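Local coordinates for probable glutamine-binding lipoprotein GlnH (GLNBP) (Mycobacterium tuberculosis H37Rv, PDB 6H2T) that binds acidic amino acids such as aspartate and glutamate and probably passes their presence on to protein kinase G signalling in mycobacterial glutamate metabolism, at residues 77-82 with 120-125; 139-144 with 233-238; 210-215 with 273-278. One frame throughout, in Å; residues are numbered along the deposited sequence.

Contact 1: 77-82 with 120-125. With GLU (glutamic acid), chain B.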
loop_
_atom_site.group_PDB
_atom_site.type_symbol
_atom_site.label_atom_id
_atom_site.label_comp_id
_atom_site.label_asym_id
_atom_site.label_seq_id
_atom_site.Cartn_x
_atom_site.Cartn_y
_atom_site.Cartn_z
ATOM N N GLY A 77 12.125 -3.223 1.840
ATOM C CA GLY A 77 11.185 -2.173 2.182
ATOM C C GLY A 77 10.289 -2.561 3.351
ATOM O O GLY A 77 10.264 -3.701 3.811
ATOM N N PHE A 78 9.515 -1.567 3.798
ATOM C CA PHE A 78 8.652 -1.738 4.971
ATOM C C PHE A 78 7.641 -2.868 4.768
ATOM O O PHE A 78 7.434 -3.688 5.669
ATOM C CB PHE A 78 7.949 -0.409 5.275
ATOM C CG PHE A 78 7.118 -0.410 6.539
ATOM C CD1 PHE A 78 7.687 -0.066 7.759
ATOM C CD2 PHE A 78 5.750 -0.702 6.486
ATOM C CE1 PHE A 78 6.919 -0.041 8.923
ATOM C CE2 PHE A 78 4.973 -0.667 7.645
ATOM C CZ PHE A 78 5.553 -0.341 8.852
ATOM N N ASP A 79 6.988 -2.919 3.597
ATOM C CA ASP A 79 6.014 -3.985 3.338
ATOM C C ASP A 79 6.693 -5.347 3.264
ATOM O O ASP A 79 6.142 -6.350 3.737
ATOM C CB ASP A 79 5.249 -3.710 2.039
ATOM C CG ASP A 79 4.078 -2.752 2.222
ATOM O OD1 ASP A 79 3.606 -2.552 3.374
ATOM O OD2 ASP A 79 3.602 -2.212 1.188
ATOM N N VAL A 80 7.891 -5.401 2.672
ATOM C CA VAL A 80 8.654 -6.644 2.638
ATOM C C VAL A 80 8.938 -7.123 4.054
ATOM O O VAL A 80 8.807 -8.310 4.359
ATOM C CB VAL A 80 9.955 -6.447 1.839
ATOM C CG1 VAL A 80 10.798 -7.734 1.849
ATOM C CG2 VAL A 80 9.627 -6.014 0.410
ATOM N N ASP A 81 9.304 -6.202 4.945
ATOM C CA ASP A 81 9.643 -6.599 6.307
ATOM C C ASP A 81 8.403 -6.998 7.099
ATOM O O ASP A 81 8.474 -7.904 7.935
ATOM C CB ASP A 81 10.406 -5.473 7.009
ATOM C CG ASP A 81 11.841 -5.344 6.502
ATOM O OD1 ASP A 81 12.328 -6.301 5.863
ATOM O OD2 ASP A 81 12.477 -4.299 6.749
ATOM N N ILE A 82 7.265 -6.329 6.870
ATOM C CA ILE A 82 6.010 -6.761 7.499
ATOM C C ILE A 82 5.690 -8.198 7.102
ATOM O O ILE A 82 5.382 -9.047 7.948
ATOM C CB ILE A 82 4.862 -5.804 7.122
ATOM C CG1 ILE A 82 5.084 -4.430 7.772
ATOM C CG2 ILE A 82 3.484 -6.408 7.503
ATOM C CD1 ILE A 82 4.759 -4.387 9.262
ATOM N N VAL A 120 1.014 -7.806 0.687
ATOM C CA VAL A 120 1.499 -6.714 1.518
ATOM C C VAL A 120 2.046 -5.687 0.536
ATOM O O VAL A 120 3.202 -5.758 0.115
ATOM C CB VAL A 120 2.553 -7.151 2.538
ATOM C CG1 VAL A 120 2.751 -6.048 3.586
ATOM C CG2 VAL A 120 2.136 -8.486 3.226
ATOM N N LYS A 121 1.184 -4.753 0.123
ATOM C CA LYS A 121 1.527 -3.796 -0.927
ATOM C C LYS A 121 0.632 -2.571 -0.742
ATOM O O LYS A 121 -0.318 -2.366 -1.508
ATOM C CB LYS A 121 1.358 -4.401 -2.323
ATOM C CG LYS A 121 2.059 -3.603 -3.420
ATOM C CD LYS A 121 1.394 -3.818 -4.778
ATOM C CE LYS A 121 2.118 -3.035 -5.859
ATOM N NZ LYS A 121 2.071 -1.555 -5.609
ATOM N N THR A 122 0.974 -1.791 0.291
ATOM C CA THR A 122 0.291 -0.571 0.712
ATOM C C THR A 122 -1.216 -0.640 0.499
ATOM O O THR A 122 -1.809 0.300 -0.035
ATOM C CB THR A 122 0.876 0.660 -0.011
ATOM O OG1 THR A 122 0.768 0.515 -1.443
ATOM C CG2 THR A 122 2.346 0.851 0.365
ATOM N N MET A 123 -1.858 -1.716 0.942
ATOM C CA MET A 123 -3.217 -2.005 0.484
ATOM C C MET A 123 -4.241 -1.385 1.427
ATOM O O MET A 123 -4.517 -1.915 2.508
ATOM C CB MET A 123 -3.435 -3.506 0.348
ATOM C CG MET A 123 -4.678 -3.806 -0.462
ATOM S SD MET A 123 -4.760 -5.542 -0.899
ATOM C CE MET A 123 -6.275 -5.575 -1.852
ATOM N N SER A 124 -4.844 -0.278 0.993
ATOM C CA SER A 124 -5.877 0.371 1.793
ATOM C C SER A 124 -7.076 -0.546 2.008
ATOM O O SER A 124 -7.581 -1.176 1.069
ATOM C CB SER A 124 -6.317 1.669 1.125
ATOM O OG SER A 124 -5.244 2.595 1.181
ATOM N N ILE A 125 -7.533 -0.609 3.256
ATOM C CA ILE A 125 -8.717 -1.385 3.621
ATOM C C ILE A 125 -9.952 -0.544 3.320
ATOM O O ILE A 125 -10.123 0.540 3.885
ATOM C CB ILE A 125 -8.687 -1.769 5.107
ATOM C CG1 ILE A 125 -7.409 -2.545 5.439
ATOM C CG2 ILE A 125 -9.955 -2.552 5.480
ATOM C CD1 ILE A 125 -7.070 -2.544 6.928
HETATM N N GLU B . -2.976 2.695 -0.665
HETATM C CA GLU B . -3.815 3.066 -1.814
HETATM C C GLU B . -4.492 1.830 -2.403
HETATM O O GLU B . -4.905 1.794 -3.569
HETATM C CB GLU B . -2.988 3.795 -2.894
HETATM C CG GLU B . -1.535 3.344 -3.032
HETATM C CD GLU B . -1.395 1.918 -3.537
HETATM O OE1 GLU B . -0.858 1.707 -4.657
HETATM O OE2 GLU B . -1.787 0.999 -2.793
HETATM O OXT GLU B . -4.631 0.836 -1.683
#
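D79, in the first turn of helix 78-91, reaches across to the loop 120-125 and takes hold of T122. Its CB lies beside the carbonyl of V120, 3.5 Å from V120 O. From there the chi1 of -83° sets CG beside the backbone N of D79 and brings the carboxylate to the backbone of 120-122. OD1 passes V120 CG1 at 3.6 Å and spends its bonding on the hydroxyl of Y139. OD2 goes further, skirting K121 CA, to accept the N-H of T122 at 2.8 Å from T122 N; the donor comes from the syn side, tilted 30° from the carboxylate plane. Nearby, I82 CG2 packs on V120 CG1, an apolar patch next to the acid.

The loop so held turns its other side to the glutamate. T122 O accepts an N-H of the ligand amino group, 2.7 Å from ligand N, and T122 OG1 donates to the ligand OE2 at 2.9 Å. S124 N gives its hydrogen to the ligand OXT at 2.9 Å, while S124 OG takes another from the ligand N. D79 is thus a second-shell residue: its buried carboxylate is gripped at both oxygens, and by fixing T122 N it holds in place a residue that reads both ends of the ligand.

Contact 2: 139-144 with 233-238. With GLU (glutamic acid), chain B.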
loop_
_atom_site.group_PDB
_atom_site.type_symbol
_atom_site.label_atom_id
_atom_site.label_comp_id
_atom_site.label_asym_id
_atom_site.label_seq_id
_atom_site.Cartn_x
_atom_site.Cartn_y
_atom_site.Cartn_z
ATOM N N TYR A 139 -1.913 -1.995 9.809
ATOM C CA TYR A 139 -0.513 -2.002 10.220
ATOM C C TYR A 139 0.212 -0.693 9.914
ATOM O O TYR A 139 1.339 -0.502 10.389
ATOM C CB TYR A 139 0.241 -3.200 9.594
ATOM C CG TYR A 139 0.476 -3.106 8.099
ATOM C CD1 TYR A 139 1.601 -2.450 7.592
ATOM C CD2 TYR A 139 -0.402 -3.700 7.198
ATOM C CE1 TYR A 139 1.826 -2.351 6.208
ATOM C CE2 TYR A 139 -0.181 -3.618 5.815
ATOM C CZ TYR A 139 0.927 -2.935 5.332
ATOM O OH TYR A 139 1.133 -2.853 3.967
ATOM N N LEU A 140 -0.416 0.228 9.184
ATOM C CA LEU A 140 0.135 1.562 8.975
ATOM C C LEU A 140 -0.999 2.433 8.474
ATOM O O LEU A 140 -1.805 1.978 7.664
ATOM C CB LEU A 140 1.285 1.554 7.948
ATOM C CG LEU A 140 2.089 2.849 7.821
ATOM C CD1 LEU A 140 2.940 3.111 9.064
ATOM C CD2 LEU A 140 2.982 2.752 6.601
ATOM N N ASP A 141 -1.068 3.675 8.947
ATOM C CA ASP A 141 -2.140 4.575 8.533
ATOM C C ASP A 141 -1.535 5.748 7.767
ATOM O O ASP A 141 -0.806 6.555 8.344
ATOM C CB ASP A 141 -2.933 5.064 9.742
ATOM C CG ASP A 141 -4.154 5.859 9.338
ATOM O OD1 ASP A 141 -4.795 5.478 8.333
ATOM O OD2 ASP A 141 -4.470 6.861 10.015
ATOM N N ALA A 142 -1.850 5.859 6.479
ATOM C CA ALA A 142 -1.324 6.936 5.646
ATOM C C ALA A 142 -2.455 7.875 5.226
ATOM O O ALA A 142 -3.625 7.657 5.540
ATOM C CB ALA A 142 -0.602 6.361 4.428
ATOM N N ASN A 143 -2.097 8.948 4.516
ATOM C CA ASN A 143 -3.107 9.853 3.984
ATOM C C ASN A 143 -2.671 10.379 2.627
ATOM O O ASN A 143 -1.495 10.679 2.413
ATOM C CB ASN A 143 -3.382 11.019 4.929
ATOM C CG ASN A 143 -4.836 11.445 4.895
ATOM O OD1 ASN A 143 -5.304 11.985 3.893
ATOM N ND2 ASN A 143 -5.571 11.174 5.979
ATOM N N GLN A 144 -3.630 10.479 1.713
ATOM C CA GLN A 144 -3.328 10.913 0.357
ATOM C C GLN A 144 -2.944 12.384 0.339
ATOM O O GLN A 144 -3.638 13.217 0.922
ATOM C CB GLN A 144 -4.544 10.692 -0.538
ATOM C CG GLN A 144 -4.259 11.110 -1.967
ATOM C CD GLN A 144 -5.261 10.532 -2.932
ATOM O OE1 GLN A 144 -6.067 9.683 -2.566
ATOM N NE2 GLN A 144 -5.238 11.014 -4.170
ATOM N N ASP A 233 -8.007 9.210 3.998
ATOM C CA ASP A 233 -7.330 8.251 4.863
ATOM C C ASP A 233 -7.022 6.957 4.118
ATOM O O ASP A 233 -7.810 6.497 3.286
ATOM C CB ASP A 233 -8.199 7.942 6.080
ATOM C CG ASP A 233 -7.546 6.952 7.018
ATOM O OD1 ASP A 233 -6.421 7.252 7.468
ATOM O OD2 ASP A 233 -8.148 5.893 7.307
ATOM N N GLN A 234 -5.873 6.357 4.435
ATOM C CA GLN A 234 -5.431 5.118 3.795
ATOM C C GLN A 234 -4.930 4.147 4.851
ATOM O O GLN A 234 -3.722 4.091 5.143
ATOM C CB GLN A 234 -4.335 5.386 2.762
ATOM C CG GLN A 234 -4.626 6.528 1.815
ATOM C CD GLN A 234 -5.735 6.221 0.814
ATOM O OE1 GLN A 234 -5.945 5.070 0.401
ATOM N NE2 GLN A 234 -6.435 7.256 0.404
ATOM N N PRO A 235 -5.817 3.347 5.433
ATOM C CA PRO A 235 -5.370 2.383 6.445
ATOM C C PRO A 235 -4.927 1.076 5.808
ATOM O O PRO A 235 -5.747 0.362 5.217
ATOM C CB PRO A 235 -6.611 2.205 7.328
ATOM C CG PRO A 235 -7.781 2.426 6.370
ATOM C CD PRO A 235 -7.283 3.346 5.260
ATOM N N TYR A 236 -3.638 0.752 5.929
ATOM C CA TYR A 236 -3.073 -0.410 5.246
ATOM C C TYR A 236 -3.430 -1.691 5.977
ATOM O O TYR A 236 -3.248 -1.792 7.197
ATOM C CB TYR A 236 -1.551 -0.334 5.178
ATOM C CG TYR A 236 -0.979 0.742 4.294
ATOM C CD1 TYR A 236 -1.797 1.582 3.540
ATOM C CD2 TYR A 236 0.390 0.915 4.218
ATOM C CE1 TYR A 236 -1.246 2.580 2.735
ATOM C CE2 TYR A 236 0.942 1.894 3.416
ATOM C CZ TYR A 236 0.126 2.713 2.681
ATOM O OH TYR A 236 0.698 3.676 1.883
ATOM N N GLY A 237 -3.850 -2.700 5.221
ATOM C CA GLY A 237 -4.043 -4.022 5.771
ATOM C C GLY A 237 -3.309 -5.039 4.921
ATOM O O GLY A 237 -2.990 -4.795 3.760
ATOM N N VAL A 238 -3.011 -6.178 5.532
ATOM C CA VAL A 238 -2.548 -7.335 4.769
ATOM C C VAL A 238 -3.759 -7.950 4.080
ATOM O O VAL A 238 -4.749 -8.293 4.736
ATOM C CB VAL A 238 -1.852 -8.352 5.684
ATOM C CG1 VAL A 238 -1.443 -9.591 4.893
ATOM C CG2 VAL A 238 -0.635 -7.710 6.367
HETATM N N GLU B . -2.976 2.695 -0.665
HETATM C CA GLU B . -3.815 3.066 -1.814
HETATM C C GLU B . -4.492 1.830 -2.403
HETATM O O GLU B . -4.905 1.794 -3.569
HETATM C CB GLU B . -2.988 3.795 -2.894
HETATM C CG GLU B . -1.535 3.344 -3.032
HETATM C CD GLU B . -1.395 1.918 -3.537
HETATM O OE1 GLU B . -0.858 1.707 -4.657
HETATM O OE2 GLU B . -1.787 0.999 -2.793
HETATM O OXT GLU B . -4.631 0.836 -1.683
HETATM O O HOH W 1 -0.777 -4.082 2.214
HETATM O O HOH W 2 -5.021 9.538 8.066
HETATM O O HOH W 3 -8.232 7.687 -1.735
#
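The ring of Y139 carries Y236 CB over one face, a CH-pi contact with CB 3.8 Å from the ring centroid, and has G237 C and V238 N of the partner segment and a water at its edge. The two tyrosine rings meet obliquely, their planes 57° apart. Around the Y236 ring lie L140 O, A142 CB and the ligand N, while L140 runs alongside it, CD2 3.9 Å from Y236 CE2.

Beneath these side chains strands 140-144 and 233-236 run antiparallel. A142 and Q234 exchange two backbone bonds, and Y236 N reaches L140 O at 2.8 Å. On the face of D141 and D233 the carboxylate planes stand 64° apart, with D141 OD1 only 2.6 Å from D233 OD1; one of the two acids probably carries a proton. One water joins N143 ND2 to D233 OD1, another Q144 OE1 to Q234 NE2, and the one at the Y139 ring bridges Y139 OH to G237 O.

Consistent with the family 3 fold, the two segments are strands passing between the lobes beside the ligand. The bend of Q234 at chi2 (-70°) brings OE1 within 3.7 Å of the ligand CA, where it also accepts from S124 and T172. Y236 OH bonds D210, which grips the ligand amino group directly, whereas Y139 OH acts one shell further out, holding the D79 that fixes ligand-binding T122.

Contact 3: 210-215 with 273-278; sequences DDTILA and TVLGPA. With GLU (glutamic acid), chain B.
Purely apolar packing joins the first turns of helix 211-220 to the short 3-10 turn 273-275 that follows helix 263-271, some 13 Å from the centre of the chain to the centre of the contact. A215 is the meeting point: its CB touches V274 CG1 and L275 CD2, each at 3.6 Å, so the small methyl is met by both branched side chains. V274 places CG1 between its backbone N and carbonyl carbon (chi1 66°), which turns that methyl to the helix. L275 divides its work between its two branches. CD2 lies by A215 and near D211 O, whereas CD1 meets T212 CG2 at 3.7 Å, the two side chains crossing at a slant.

In the two-lobed fold of periplasmic-type binding proteins, this helix begins at the ligand, and its packing on 273-275 probably joins the two lobes beside the cleft. D210 stands at its N-cap position, although its side chain makes no capping bond there; OD2 instead accepts an N-H of the ligand amino group, 2.7 Å from ligand N. One turn on, I213 lays CD1 against the ligand CG at 3.5 Å. T212 splits its role, with OG1 bonded to the Y236 hydroxyl and CG2 given to L275, while D211 OD1 accepts the backbone N-H of N143. Y268 of helix 263-271 packs on L275 from its own side and bonds G276 O. The positive phi of G276 (111°) turns the chain out of the 3-10 turn towards P277.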
loop_
_atom_site.group_PDB
_atom_site.type_symbol
_atom_site.label_atom_id
_atom_site.label_comp_id
_atom_site.label_asym_id
_atom_site.label_seq_id
_atom_site.Cartn_x
_atom_site.Cartn_y
_atom_site.Cartn_z
ATOM N N ASP A 210 -0.775 8.169 -1.391
ATOM C CA ASP A 210 -0.406 8.075 0.019
ATOM C C ASP A 210 0.876 8.845 0.305
ATOM O O ASP A 210 1.877 8.674 -0.399
ATOM C CB ASP A 210 -0.175 6.609 0.392
ATOM C CG ASP A 210 -1.335 5.704 0.031
ATOM O OD1 ASP A 210 -2.381 6.186 -0.445
ATOM O OD2 ASP A 210 -1.168 4.480 0.225
ATOM N N ASP A 211 0.861 9.642 1.385
ATOM C CA ASP A 211 2.046 10.439 1.701
ATOM C C ASP A 211 3.250 9.561 2.008
ATOM O O ASP A 211 4.391 9.972 1.766
ATOM C CB ASP A 211 1.758 11.422 2.852
ATOM C CG ASP A 211 1.235 10.762 4.154
ATOM O OD1 ASP A 211 0.933 9.548 4.228
ATOM O OD2 ASP A 211 1.124 11.523 5.145
ATOM N N THR A 212 3.012 8.352 2.520
ATOM C CA THR A 212 4.062 7.342 2.681
ATOM C C THR A 212 4.781 7.059 1.367
ATOM O O THR A 212 6.016 7.089 1.296
ATOM C CB THR A 212 3.411 6.056 3.184
ATOM O OG1 THR A 212 2.197 5.882 2.440
ATOM C CG2 THR A 212 3.089 6.158 4.675
ATOM N N ILE A 213 4.013 6.723 0.320
ATOM C CA ILE A 213 4.608 6.453 -0.989
ATOM C C ILE A 213 5.270 7.707 -1.554
ATOM O O ILE A 213 6.373 7.639 -2.119
ATOM C CB ILE A 213 3.531 5.898 -1.940
ATOM C CG1 ILE A 213 3.063 4.520 -1.454
ATOM C CG2 ILE A 213 4.032 5.872 -3.408
ATOM C CD1 ILE A 213 1.779 4.045 -2.133
ATOM N N LEU A 214 4.610 8.865 -1.423
ATOM C CA LEU A 214 5.201 10.112 -1.911
ATOM C C LEU A 214 6.533 10.389 -1.237
ATOM O O LEU A 214 7.469 10.855 -1.889
ATOM C CB LEU A 214 4.258 11.295 -1.686
ATOM C CG LEU A 214 2.901 11.202 -2.389
ATOM C CD1 LEU A 214 2.117 12.472 -2.072
ATOM C CD2 LEU A 214 3.060 11.040 -3.885
ATOM N N ALA A 215 6.636 10.119 0.070
ATOM C CA ALA A 215 7.912 10.327 0.753
ATOM C C ALA A 215 9.007 9.443 0.165
ATOM O O ALA A 215 10.171 9.850 0.095
ATOM C CB ALA A 215 7.746 10.067 2.248
ATOM N N THR A 273 11.567 7.289 8.665
ATOM C CA THR A 273 11.858 8.507 9.417
ATOM C C THR A 273 11.777 9.763 8.553
ATOM O O THR A 273 11.722 10.869 9.100
ATOM C CB THR A 273 13.233 8.432 10.097
ATOM O OG1 THR A 273 14.264 8.265 9.115
ATOM C CG2 THR A 273 13.277 7.285 11.086
ATOM N N VAL A 274 11.746 9.623 7.226
ATOM C CA VAL A 274 11.462 10.778 6.377
ATOM C C VAL A 274 10.119 11.404 6.745
ATOM O O VAL A 274 9.907 12.606 6.537
ATOM C CB VAL A 274 11.514 10.360 4.891
ATOM C CG1 VAL A 274 10.383 9.389 4.569
ATOM C CG2 VAL A 274 11.475 11.577 3.988
ATOM N N LEU A 275 9.202 10.617 7.314
ATOM C CA LEU A 275 7.881 11.103 7.682
ATOM C C LEU A 275 7.833 11.704 9.081
ATOM O O LEU A 275 6.778 12.194 9.493
ATOM C CB LEU A 275 6.857 9.971 7.566
ATOM C CG LEU A 275 6.564 9.587 6.111
ATOM C CD1 LEU A 275 5.620 8.408 6.059
ATOM C CD2 LEU A 275 5.992 10.779 5.349
ATOM N N GLY A 276 8.940 11.685 9.813
ATOM C CA GLY A 276 8.955 12.223 11.148
ATOM C C GLY A 276 9.120 11.140 12.191
ATOM O O GLY A 276 9.242 9.949 11.878
ATOM N N PRO A 277 9.121 11.548 13.460
ATOM C CA PRO A 277 9.285 10.581 14.552
ATOM C C PRO A 277 8.196 9.520 14.513
ATOM O O PRO A 277 7.067 9.775 14.094
ATOM C CB PRO A 277 9.174 11.446 15.816
ATOM C CG PRO A 277 9.361 12.865 15.348
ATOM C CD PRO A 277 8.826 12.901 13.952
ATOM N N ALA A 278 8.557 8.321 14.955
ATOM C CA ALA A 278 7.626 7.206 14.941
ATOM C C ALA A 278 6.399 7.531 15.786
ATOM O O ALA A 278 6.541 7.982 16.932
ATOM C CB ALA A 278 8.306 5.941 15.465
HETATM N N GLU B . -2.976 2.695 -0.665
HETATM C CA GLU B . -3.815 3.066 -1.814
HETATM C C GLU B . -4.492 1.830 -2.403
HETATM O O GLU B . -4.905 1.794 -3.569
HETATM C CB GLU B . -2.988 3.795 -2.894
HETATM C CG GLU B . -1.535 3.344 -3.032
HETATM C CD GLU B . -1.395 1.918 -3.537
HETATM O OE1 GLU B . -0.858 1.707 -4.657
HETATM O OE2 GLU B . -1.787 0.999 -2.793
HETATM O OXT GLU B . -4.631 0.836 -1.683
#

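Contact 1 and contact 2 meet through two probable hydrogen bonds, D79 OD1 to Y139 OH at 2.6 Å and S124 OG to Q234 OE1 at 2.7 Å, their centres about 9 Å apart. Contact 2 passes on to contact 3 through one hydroxyl, Y236 OH lying 2.6 Å from D210 OD2 and 2.7 Å from T212 OG1. Contacts 1 and 3, with centres about 14 Å apart, touch more lightly, T122 OG1 packing on I213 CD1 at 3.7 Å. All three have residues against the glutamate: its amino group is shared by segments 120-125 and 210-215, and R107, R129, W192 and T172 complete its hydrogen bonding.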